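Local coordinates for cytolethal distending toxin protein C (Haemophilus ducreyi, PDB 1SR4), which forms the tripartite cytolethal distending toxin, a genotoxin, together with subunits A and B and, as a ricin-type lectin-like subunit, probably binds carbohydrate, at residues 22-27 with 116-121; 66-71 with 95-100; 75-80 with 122-127; 105-110 with 142-147. One frame throughout, in Å; residues are numbered along the deposited sequence.

Contact 1. Residues 22-27 with 116-121; sequences LRSLLT and ITSHDF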
# COMPACT_ATOMS: atom_id res chain seq x y z
N LEU C 22 -10.18 -12.50 4.65
CA LEU C 22 -10.55 -12.56 3.25
C LEU C 22 -12.06 -12.38 3.18
O LEU C 22 -12.80 -13.20 3.70
CB LEU C 22 -10.15 -13.93 2.69
CG LEU C 22 -10.35 -14.23 1.21
CD1 LEU C 22 -9.60 -13.22 0.34
CD2 LEU C 22 -9.82 -15.65 0.93
N ARG C 23 -12.50 -11.31 2.52
CA ARG C 23 -13.92 -11.01 2.42
C ARG C 23 -14.45 -10.89 0.99
O ARG C 23 -13.81 -10.31 0.13
CB ARG C 23 -14.25 -9.68 3.14
CG ARG C 23 -14.00 -9.64 4.64
CD ARG C 23 -14.29 -8.25 5.17
NE ARG C 23 -13.99 -8.09 6.59
CZ ARG C 23 -14.91 -8.11 7.56
NH1 ARG C 23 -16.19 -8.28 7.27
NH2 ARG C 23 -14.53 -7.95 8.83
N SER C 24 -15.64 -11.41 0.77
CA SER C 24 -16.29 -11.28 -0.53
C SER C 24 -16.72 -9.82 -0.59
O SER C 24 -17.27 -9.31 0.39
CB SER C 24 -17.55 -12.15 -0.60
OG SER C 24 -18.42 -11.68 -1.62
N LEU C 25 -16.50 -9.13 -1.70
CA LEU C 25 -16.92 -7.74 -1.76
C LEU C 25 -18.42 -7.64 -1.96
O LEU C 25 -19.00 -6.56 -1.82
CB LEU C 25 -16.20 -6.99 -2.87
CG LEU C 25 -14.70 -6.84 -2.61
CD1 LEU C 25 -14.15 -5.75 -3.54
CD2 LEU C 25 -14.44 -6.46 -1.14
N LEU C 26 -19.06 -8.76 -2.27
CA LEU C 26 -20.50 -8.75 -2.45
C LEU C 26 -21.19 -8.96 -1.10
O LEU C 26 -22.09 -8.22 -0.75
CB LEU C 26 -20.92 -9.85 -3.44
CG LEU C 26 -22.41 -9.88 -3.82
CD1 LEU C 26 -22.59 -10.59 -5.18
CD2 LEU C 26 -23.21 -10.62 -2.72
N THR C 27 -20.78 -9.97 -0.34
CA THR C 27 -21.39 -10.23 0.97
C THR C 27 -20.69 -9.55 2.14
O THR C 27 -21.29 -9.37 3.21
CB THR C 27 -21.41 -11.74 1.31
OG1 THR C 27 -20.07 -12.16 1.62
CG2 THR C 27 -21.96 -12.56 0.13
N ILE C 116 -13.18 -18.34 -7.74
CA ILE C 116 -13.96 -18.46 -6.51
C ILE C 116 -14.97 -17.33 -6.55
O ILE C 116 -14.61 -16.17 -6.73
CB ILE C 116 -13.07 -18.27 -5.26
CG1 ILE C 116 -12.03 -19.39 -5.18
CG2 ILE C 116 -13.95 -18.23 -3.99
CD1 ILE C 116 -11.16 -19.34 -3.92
N THR C 117 -16.24 -17.66 -6.36
CA THR C 117 -17.28 -16.63 -6.39
C THR C 117 -18.20 -16.76 -5.18
O THR C 117 -18.25 -17.81 -4.53
CB THR C 117 -18.17 -16.76 -7.65
OG1 THR C 117 -18.84 -18.03 -7.64
CG2 THR C 117 -17.35 -16.63 -8.92
N SER C 118 -18.91 -15.69 -4.88
CA SER C 118 -19.88 -15.69 -3.79
C SER C 118 -21.00 -14.74 -4.22
O SER C 118 -20.81 -13.53 -4.23
CB SER C 118 -19.26 -15.20 -2.49
OG SER C 118 -20.22 -15.28 -1.44
N HIS C 119 -22.15 -15.30 -4.58
CA HIS C 119 -23.31 -14.52 -5.05
C HIS C 119 -24.35 -14.23 -3.99
O HIS C 119 -25.34 -13.55 -4.26
CB HIS C 119 -24.02 -15.27 -6.18
CG HIS C 119 -23.28 -15.29 -7.48
ND1 HIS C 119 -22.33 -16.24 -7.78
CD2 HIS C 119 -23.34 -14.47 -8.55
CE1 HIS C 119 -21.85 -16.01 -9.00
NE2 HIS C 119 -22.45 -14.94 -9.48
N ASP C 120 -24.16 -14.75 -2.79
CA ASP C 120 -25.16 -14.56 -1.75
C ASP C 120 -24.61 -15.05 -0.41
O ASP C 120 -23.53 -15.64 -0.36
CB ASP C 120 -26.43 -15.33 -2.15
CG ASP C 120 -27.60 -15.09 -1.20
OD1 ASP C 120 -27.75 -13.96 -0.66
OD2 ASP C 120 -28.41 -16.03 -1.02
N PHE C 121 -25.36 -14.79 0.66
CA PHE C 121 -24.96 -15.20 2.01
C PHE C 121 -24.47 -16.64 2.07
O PHE C 121 -25.09 -17.54 1.51
CB PHE C 121 -26.14 -15.10 3.00
CG PHE C 121 -26.57 -13.69 3.31
CD1 PHE C 121 -25.87 -12.94 4.25
CD2 PHE C 121 -27.66 -13.12 2.66
CE1 PHE C 121 -26.25 -11.64 4.55
CE2 PHE C 121 -28.06 -11.81 2.95
CZ PHE C 121 -27.35 -11.07 3.90
O HOH W 1 -19.61 -14.69 1.10
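Leu-26 and Thr-27 pack by van der Waals contact on residues 118-120; no direct hydrogen bond crosses. Leu-26 lays both its methyl groups along the backbone of Ser-118 and His-119: CD1 lies 3.6 Å from Ser-118 O, and CD2 lies 3.9 Å from His-119 O. Its CG stands anti to the backbone N (chi1 -175°), which carries the branched end across that chain. The small Thr-27 methyl CG2 rests against two oxygens, 3.6 Å from Ser-118 OG and 3.5 Å from Asp-120 O. Ser-24 OG comes 3.7 Å from Ser-118 CB, where compact serines let the chains come close.

Within this beta-trefoil domain, the chain leaving strand 19-24 here meets the one leaving strand 115-117. Ser-24 OG folds the first of these as an ST turn and ST motif, accepting from Leu-26 N and, at a nearly straight 172°, from Thr-27 N.

The polar link across is a water, 2.6 Å from Thr-27 OG1, that donates to Ser-118 OG. Both hydroxyls have further partners, Gln-29 N for Thr-27 and Asp-123 O for Ser-118. Ser-118 O and Asp-120 N are buried without a hydrogen-bonding partner. Leu-26 also packs on Ile-88 of subunit A.

Contact 2. Residues 66-71 with 95-100; sequences VQFKVV and FNLIPT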
# COMPACT_ATOMS: atom_id res chain seq x y z
N VAL C 66 -0.75 -18.56 -4.05
CA VAL C 66 -0.70 -18.46 -2.60
C VAL C 66 -1.52 -19.55 -1.92
O VAL C 66 -2.18 -20.37 -2.56
CB VAL C 66 -1.28 -17.10 -2.08
CG1 VAL C 66 -0.58 -15.91 -2.76
CG2 VAL C 66 -2.80 -17.04 -2.33
N GLN C 67 -1.46 -19.54 -0.60
CA GLN C 67 -2.25 -20.44 0.22
C GLN C 67 -2.73 -19.54 1.35
O GLN C 67 -2.07 -18.57 1.69
CB GLN C 67 -1.42 -21.58 0.79
CG GLN C 67 -0.92 -22.59 -0.24
CD GLN C 67 -0.05 -23.65 0.40
OE1 GLN C 67 0.96 -23.33 1.03
NE2 GLN C 67 -0.44 -24.92 0.27
N PHE C 68 -3.90 -19.85 1.90
CA PHE C 68 -4.43 -19.09 3.02
C PHE C 68 -4.29 -20.08 4.18
O PHE C 68 -5.00 -21.08 4.24
CB PHE C 68 -5.89 -18.73 2.76
CG PHE C 68 -6.09 -17.90 1.51
CD1 PHE C 68 -5.63 -16.59 1.45
CD2 PHE C 68 -6.66 -18.46 0.37
CE1 PHE C 68 -5.74 -15.84 0.27
CE2 PHE C 68 -6.76 -17.73 -0.81
CZ PHE C 68 -6.31 -16.42 -0.86
N LYS C 69 -3.37 -19.78 5.09
CA LYS C 69 -3.08 -20.65 6.23
C LYS C 69 -3.70 -20.23 7.55
O LYS C 69 -3.77 -19.05 7.89
CB LYS C 69 -1.55 -20.76 6.39
CG LYS C 69 -1.08 -21.63 7.55
CD LYS C 69 0.44 -21.49 7.73
CE LYS C 69 0.93 -22.15 9.02
NZ LYS C 69 0.21 -21.61 10.21
N VAL C 70 -4.15 -21.23 8.30
CA VAL C 70 -4.76 -21.03 9.60
C VAL C 70 -3.66 -20.62 10.58
O VAL C 70 -2.54 -21.13 10.53
CB VAL C 70 -5.41 -22.35 10.13
CG1 VAL C 70 -5.91 -22.17 11.56
CG2 VAL C 70 -6.57 -22.75 9.21
N VAL C 71 -3.99 -19.69 11.46
CA VAL C 71 -3.01 -19.26 12.45
C VAL C 71 -2.73 -20.41 13.43
O VAL C 71 -3.66 -20.99 13.99
CB VAL C 71 -3.55 -18.06 13.26
CG1 VAL C 71 -2.58 -17.71 14.39
CG2 VAL C 71 -3.75 -16.85 12.33
N PHE C 95 -4.08 -21.32 -4.31
CA PHE C 95 -4.96 -20.45 -5.07
C PHE C 95 -4.14 -19.40 -5.80
O PHE C 95 -2.93 -19.31 -5.62
CB PHE C 95 -6.03 -19.86 -4.15
CG PHE C 95 -7.04 -20.89 -3.73
CD1 PHE C 95 -8.13 -21.19 -4.55
CD2 PHE C 95 -6.84 -21.64 -2.58
CE1 PHE C 95 -9.00 -22.25 -4.24
CE2 PHE C 95 -7.70 -22.70 -2.25
CZ PHE C 95 -8.78 -23.00 -3.09
N ASN C 96 -4.82 -18.59 -6.60
CA ASN C 96 -4.15 -17.65 -7.49
C ASN C 96 -4.74 -16.24 -7.47
O ASN C 96 -5.86 -16.04 -7.92
CB ASN C 96 -4.26 -18.30 -8.88
CG ASN C 96 -3.57 -17.54 -9.98
OD1 ASN C 96 -2.79 -16.62 -9.74
ND2 ASN C 96 -3.85 -17.93 -11.21
N LEU C 97 -3.98 -15.27 -6.96
CA LEU C 97 -4.45 -13.88 -6.87
C LEU C 97 -4.27 -13.14 -8.19
O LEU C 97 -3.18 -13.04 -8.72
CB LEU C 97 -3.69 -13.11 -5.77
CG LEU C 97 -3.65 -13.71 -4.35
CD1 LEU C 97 -2.98 -12.73 -3.37
CD2 LEU C 97 -5.07 -14.03 -3.88
N ILE C 98 -5.38 -12.61 -8.69
CA ILE C 98 -5.44 -11.85 -9.95
C ILE C 98 -5.75 -10.39 -9.58
O ILE C 98 -6.84 -10.10 -9.08
CB ILE C 98 -6.60 -12.37 -10.86
CG1 ILE C 98 -6.40 -13.85 -11.23
CG2 ILE C 98 -6.75 -11.48 -12.10
CD1 ILE C 98 -5.04 -14.19 -11.88
N PRO C 99 -4.81 -9.47 -9.81
CA PRO C 99 -5.06 -8.06 -9.48
C PRO C 99 -6.05 -7.42 -10.46
O PRO C 99 -6.23 -7.91 -11.57
CB PRO C 99 -3.67 -7.42 -9.56
CG PRO C 99 -3.00 -8.20 -10.66
CD PRO C 99 -3.47 -9.65 -10.40
N THR C 100 -6.67 -6.32 -10.03
CA THR C 100 -7.65 -5.60 -10.85
C THR C 100 -7.39 -4.10 -10.78
O THR C 100 -6.55 -3.64 -9.99
CB THR C 100 -9.09 -5.82 -10.35
OG1 THR C 100 -9.26 -5.15 -9.10
CG2 THR C 100 -9.39 -7.29 -10.18
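Val-66 and Phe-95 form an antiparallel hydrogen-bonded pair, each N donating to the other's O at 2.8 Å, the only bridge between these segments, whose strands run 110° apart. Both bonds are close to straight, the one from Val-66 N at 167°, and each donor is tilted somewhat from the plane of its carbonyl. Pairing continues through Leu-97 and Thr-64, while 66-69 runs on past the start of strand 95-99.

Leu-97 sends CG against Val-66 CG2 at 4.0 Å, the two side chains crossing at about a right angle. Both valine methyls touch the leucine, CG1 at CD1 and CG2 at CG. In this buried part of the beta-trefoil, strands 64-69 and 95-99 are neighbours in the antiparallel sheet, close to the centre of the chain.

Phe-68, two residues on from Val-66, reaches back with its ring. Its CG lies beside the backbone N (chi1 -59°), and CZ comes 4.0 Å from Leu-97 CD2, which sits at the ring's edge. Phe-68 CE2 also touches Phe-95 CB at 4.0 Å. The long, rigid ring extends far enough for CE2 and CZ to meet both residues. The Phe-95 ring itself continues the apolar core, meeting the Phe-77 ring and touching Ile-107.

Contact 3. Residues 75-80 with 122-127; sequences KCFAFL and DDLKLE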
# COMPACT_ATOMS: atom_id res chain seq x y z
N LYS C 75 -2.84 -26.04 8.52
CA LYS C 75 -4.06 -26.20 7.75
C LYS C 75 -4.25 -24.99 6.85
O LYS C 75 -3.87 -23.88 7.21
CB LYS C 75 -5.27 -26.35 8.68
CG LYS C 75 -5.14 -27.52 9.65
CD LYS C 75 -4.96 -28.84 8.90
CE LYS C 75 -4.73 -30.01 9.85
NZ LYS C 75 -4.67 -31.29 9.10
N CYS C 76 -4.84 -25.23 5.68
CA CYS C 76 -5.05 -24.18 4.69
C CYS C 76 -6.46 -24.22 4.10
O CYS C 76 -7.07 -25.28 3.98
CB CYS C 76 -4.02 -24.33 3.56
SG CYS C 76 -2.31 -23.79 3.94
N PHE C 77 -6.97 -23.04 3.74
CA PHE C 77 -8.29 -22.95 3.15
C PHE C 77 -8.43 -23.90 1.96
O PHE C 77 -7.50 -24.03 1.15
CB PHE C 77 -8.55 -21.52 2.68
CG PHE C 77 -9.76 -21.39 1.81
CD1 PHE C 77 -11.03 -21.32 2.38
CD2 PHE C 77 -9.65 -21.43 0.42
CE1 PHE C 77 -12.17 -21.29 1.57
CE2 PHE C 77 -10.78 -21.40 -0.40
CZ PHE C 77 -12.04 -21.33 0.18
N ALA C 78 -9.58 -24.56 1.84
CA ALA C 78 -9.83 -25.47 0.73
C ALA C 78 -11.32 -25.78 0.61
O ALA C 78 -12.07 -25.61 1.56
CB ALA C 78 -9.03 -26.77 0.92
N PHE C 79 -11.76 -26.21 -0.58
CA PHE C 79 -13.16 -26.59 -0.78
C PHE C 79 -13.27 -28.08 -0.42
O PHE C 79 -13.62 -28.92 -1.23
CB PHE C 79 -13.56 -26.37 -2.25
CG PHE C 79 -13.75 -24.92 -2.61
CD1 PHE C 79 -15.00 -24.31 -2.49
CD2 PHE C 79 -12.66 -24.14 -3.01
CE1 PHE C 79 -15.17 -22.95 -2.76
CE2 PHE C 79 -12.81 -22.78 -3.27
CZ PHE C 79 -14.07 -22.18 -3.15
N LEU C 80 -12.92 -28.38 0.82
CA LEU C 80 -12.96 -29.74 1.33
C LEU C 80 -13.37 -29.69 2.79
O LEU C 80 -13.14 -28.68 3.48
CB LEU C 80 -11.58 -30.40 1.26
CG LEU C 80 -11.02 -30.90 -0.06
CD1 LEU C 80 -9.59 -31.34 0.19
CD2 LEU C 80 -11.87 -32.06 -0.60
N ASP C 122 -23.35 -16.83 2.74
CA ASP C 122 -22.81 -18.16 2.92
C ASP C 122 -22.77 -19.05 1.65
O ASP C 122 -22.88 -20.28 1.74
CB ASP C 122 -23.60 -18.80 4.07
CG ASP C 122 -23.67 -17.87 5.29
OD1 ASP C 122 -22.61 -17.58 5.89
OD2 ASP C 122 -24.77 -17.38 5.64
N ASP C 123 -22.62 -18.41 0.49
CA ASP C 123 -22.51 -19.09 -0.81
C ASP C 123 -21.04 -18.95 -1.19
O ASP C 123 -20.50 -17.85 -1.20
CB ASP C 123 -23.37 -18.40 -1.88
CG ASP C 123 -23.03 -18.86 -3.31
OD1 ASP C 123 -23.30 -20.04 -3.64
OD2 ASP C 123 -22.49 -18.06 -4.11
N LEU C 124 -20.38 -20.06 -1.50
CA LEU C 124 -18.98 -20.01 -1.87
C LEU C 124 -18.69 -21.18 -2.78
O LEU C 124 -18.77 -22.33 -2.36
CB LEU C 124 -18.10 -20.10 -0.62
CG LEU C 124 -16.61 -19.80 -0.79
CD1 LEU C 124 -16.43 -18.35 -1.18
CD2 LEU C 124 -15.85 -20.08 0.51
N LYS C 125 -18.36 -20.89 -4.03
CA LYS C 125 -18.07 -21.96 -4.95
C LYS C 125 -16.93 -21.63 -5.89
O LYS C 125 -16.52 -20.47 -6.00
CB LYS C 125 -19.32 -22.35 -5.74
CG LYS C 125 -20.15 -21.19 -6.20
CD LYS C 125 -21.56 -21.65 -6.59
CE LYS C 125 -22.27 -22.33 -5.41
NZ LYS C 125 -23.65 -22.79 -5.75
N LEU C 126 -16.44 -22.67 -6.55
CA LEU C 126 -15.34 -22.58 -7.49
C LEU C 126 -15.94 -22.94 -8.84
O LEU C 126 -16.24 -24.11 -9.11
CB LEU C 126 -14.27 -23.59 -7.08
CG LEU C 126 -12.89 -23.58 -7.71
CD1 LEU C 126 -12.17 -22.28 -7.39
CD2 LEU C 126 -12.11 -24.77 -7.17
N GLU C 127 -16.13 -21.94 -9.69
CA GLU C 127 -16.75 -22.19 -11.00
C GLU C 127 -15.94 -21.76 -12.21
O GLU C 127 -15.08 -20.88 -12.13
CB GLU C 127 -18.11 -21.49 -11.06
CG GLU C 127 -18.06 -20.00 -10.77
CD GLU C 127 -19.44 -19.34 -10.81
OE1 GLU C 127 -20.09 -19.38 -11.88
OE2 GLU C 127 -19.87 -18.78 -9.79
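Phe-77 is the first residue of 75-80 to reach across, its ring edge facing Leu-124 CD2, which lies 4.0 Å from Phe-77 CE1 near the plane of the ring. With CG anti to the backbone N (chi1 168°), the long ring extends from the strand to put its rim against the leucine methyl, and the two side chains approach from opposite directions.

Phe-79, the centre of an inverse gamma turn, makes the broader contact. Leu-126 CB lies over one face, 4.2 Å from the centroid of the Phe-79 ring and 13° off its normal, a CH-pi contact. At the edge of the same ring, Phe-79 CE1 is 3.7 Å from Leu-124 O. Phe-79 CE1 further touches Leu-124 CG at 4.0 Å and lies close to Lys-125 CA. One ring therefore uses its face and its edge on the two residues either side of Lys-125. Lys-125 starts away from Phe-79, and its NZ forms a salt bridge with Asp-123 OD1, 3.5 Å away.

Phe-79, Leu-124 and Leu-126 all also touch Ile-116 of strand 115-117, the hairpin partner of strand 125-127. Phe-77 leads inward to Phe-68 and Phe-95, while next to it the Cys-76 to Cys-87 disulfide ties strand 75-77 to the segment after strand 84-86.

Contact 4. Residues 105-110 with 142-147; sequences FLIKDA and YQWGIL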
# COMPACT_ATOMS: atom_id res chain seq x y z
N PHE C 105 -9.48 -8.33 -5.75
CA PHE C 105 -8.82 -9.44 -6.41
C PHE C 105 -9.82 -10.48 -6.85
O PHE C 105 -10.90 -10.63 -6.24
CB PHE C 105 -7.83 -10.15 -5.45
CG PHE C 105 -6.65 -9.31 -5.11
CD1 PHE C 105 -5.52 -9.32 -5.94
CD2 PHE C 105 -6.69 -8.44 -4.03
CE1 PHE C 105 -4.45 -8.45 -5.69
CE2 PHE C 105 -5.62 -7.58 -3.77
CZ PHE C 105 -4.50 -7.58 -4.61
N LEU C 106 -9.47 -11.16 -7.93
CA LEU C 106 -10.24 -12.30 -8.40
C LEU C 106 -9.36 -13.40 -7.82
O LEU C 106 -8.16 -13.21 -7.64
CB LEU C 106 -10.23 -12.40 -9.93
CG LEU C 106 -11.47 -11.92 -10.68
CD1 LEU C 106 -11.55 -10.42 -10.54
CD2 LEU C 106 -11.40 -12.33 -12.16
N ILE C 107 -9.93 -14.55 -7.49
CA ILE C 107 -9.11 -15.63 -6.96
C ILE C 107 -9.43 -16.92 -7.69
O ILE C 107 -10.59 -17.35 -7.72
CB ILE C 107 -9.35 -15.87 -5.45
CG1 ILE C 107 -9.07 -14.59 -4.66
CG2 ILE C 107 -8.43 -17.01 -4.96
CD1 ILE C 107 -9.33 -14.72 -3.15
N LYS C 108 -8.41 -17.54 -8.29
CA LYS C 108 -8.62 -18.80 -8.98
C LYS C 108 -7.90 -19.91 -8.24
O LYS C 108 -7.01 -19.64 -7.42
CB LYS C 108 -8.09 -18.72 -10.42
CG LYS C 108 -8.73 -17.61 -11.24
CD LYS C 108 -8.76 -17.93 -12.72
CE LYS C 108 -7.52 -17.44 -13.44
NZ LYS C 108 -7.63 -17.69 -14.91
N ASP C 109 -8.30 -21.16 -8.50
CA ASP C 109 -7.60 -22.29 -7.91
C ASP C 109 -6.46 -22.55 -8.90
O ASP C 109 -6.61 -22.31 -10.11
CB ASP C 109 -8.52 -23.51 -7.74
CG ASP C 109 -8.97 -24.10 -9.07
OD1 ASP C 109 -9.61 -23.38 -9.87
OD2 ASP C 109 -8.67 -25.30 -9.31
N ALA C 110 -5.32 -22.99 -8.40
CA ALA C 110 -4.17 -23.24 -9.25
C ALA C 110 -4.33 -24.44 -10.16
O ALA C 110 -3.85 -24.43 -11.28
CB ALA C 110 -2.91 -23.40 -8.40
N TYR C 142 -17.41 -11.96 -8.02
CA TYR C 142 -16.09 -12.52 -8.34
C TYR C 142 -14.96 -11.83 -7.60
O TYR C 142 -13.82 -12.25 -7.71
CB TYR C 142 -15.79 -12.35 -9.83
CG TYR C 142 -16.64 -13.17 -10.74
CD1 TYR C 142 -16.14 -14.33 -11.31
CD2 TYR C 142 -17.95 -12.80 -11.00
CE1 TYR C 142 -16.94 -15.13 -12.13
CE2 TYR C 142 -18.76 -13.59 -11.81
CZ TYR C 142 -18.25 -14.75 -12.37
OH TYR C 142 -19.04 -15.52 -13.17
N GLN C 143 -15.30 -10.77 -6.88
CA GLN C 143 -14.31 -9.94 -6.20
C GLN C 143 -14.09 -10.20 -4.73
O GLN C 143 -15.04 -10.40 -3.98
CB GLN C 143 -14.68 -8.48 -6.39
CG GLN C 143 -14.83 -8.04 -7.85
CD GLN C 143 -15.15 -6.57 -7.94
OE1 GLN C 143 -14.63 -5.77 -7.15
NE2 GLN C 143 -15.99 -6.19 -8.90
N TRP C 144 -12.83 -10.14 -4.33
CA TRP C 144 -12.42 -10.38 -2.96
C TRP C 144 -11.54 -9.28 -2.39
O TRP C 144 -10.71 -8.70 -3.09
CB TRP C 144 -11.66 -11.71 -2.92
CG TRP C 144 -12.56 -12.82 -3.35
CD1 TRP C 144 -12.82 -13.24 -4.62
CD2 TRP C 144 -13.46 -13.53 -2.50
NE1 TRP C 144 -13.84 -14.17 -4.62
CE2 TRP C 144 -14.25 -14.36 -3.33
CE3 TRP C 144 -13.68 -13.55 -1.12
CZ2 TRP C 144 -15.25 -15.20 -2.81
CZ3 TRP C 144 -14.67 -14.37 -0.60
CH2 TRP C 144 -15.45 -15.19 -1.45
N GLY C 145 -11.72 -9.00 -1.11
CA GLY C 145 -10.88 -8.00 -0.47
C GLY C 145 -9.90 -8.71 0.44
O GLY C 145 -10.30 -9.57 1.22
N ILE C 146 -8.61 -8.42 0.30
CA ILE C 146 -7.58 -9.01 1.16
C ILE C 146 -7.40 -7.85 2.13
O ILE C 146 -6.69 -6.89 1.85
CB ILE C 146 -6.26 -9.28 0.38
CG1 ILE C 146 -6.44 -10.47 -0.58
CG2 ILE C 146 -5.14 -9.69 1.34
CD1 ILE C 146 -7.57 -10.34 -1.53
N LEU C 147 -8.06 -7.95 3.28
CA LEU C 147 -8.11 -6.86 4.25
C LEU C 147 -7.52 -7.12 5.62
O LEU C 147 -7.13 -8.24 5.95
CB LEU C 147 -9.59 -6.45 4.40
CG LEU C 147 -10.28 -5.97 3.11
CD1 LEU C 147 -11.80 -6.03 3.22
CD2 LEU C 147 -9.84 -4.55 2.80
O HOH W 2 -12.74 -14.72 -8.15
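Phe-105 and Trp-144 are joined by a single antiparallel bridge in which each backbone N donates to the other's O. Phe-105 N reaches Trp-144 O at 3.0 Å, and Trp-144 N reaches Phe-105 O at 2.8 Å, more bent at 144°. Both donors lie in the plane of the carbonyl they use. Phe-105 O also receives a CA-H...O contact from Gln-143 CA.

On the Tyr-142 side of the bridge a water accepts from Ile-107 N at 2.9 Å and is placed to donate to Tyr-142 O at 2.7 Å, though that proton may be shared with other acceptors. The steep crossing of the strands, 102° between their directions, is consistent with only one bridge forming between the segments. Within the beta-trefoil this joins 105-109 and 144-147, the outermost strands of the six-stranded sheet, and so brings its two ends together as a barrel closes.

The apolar side chains follow the same crossing. Trp-144 CG lies beside its own backbone N (chi1 -62°), which sets the indole against Ile-107. Ile-107 CD1 approaches Trp-144 CG at 3.8 Å, roughly at right angles, its slender end fitting against the broad indole. Ile-146 CD1 and Phe-105 CD2 also meet, but their 3.3 Å separation is unusually short and the exact distance doubtful. Leu-106 CG lies 3.8 Å from Tyr-142 O.

Polar ends find partners elsewhere. Trp-144 NE1 donates to Ile-116 O, fixing the indole's rotation, and Gln-143 NE2 donates to Leu-200 O of subunit A and to Phe-138 O. The Gln-143 backbone bonds to Leu-25, while Phe-105 packs on Ile-25 of subunit B.

All four contacts fall in one beta-trefoil domain. Contacts 2 and 4 lie deepest, with centres 7 Å apart, and share the neighbouring strands 95-99 and 105-109; contact 2 closes before contact 4 opens. Contact 1 centres 9 Å from contact 4, through adjacent strands 19-24 and 144-147, and encloses contact 2 along the chain. Contact 3, a surface contact, is 11 Å from contact 1, with which it shares the hairpin of strands 115-117 and 125-127. Its segments alternate along the chain with those of the other three contacts. These overlapping connections bind early and late parts of the chain into one compact body, whose surfaces meet subunits A and B.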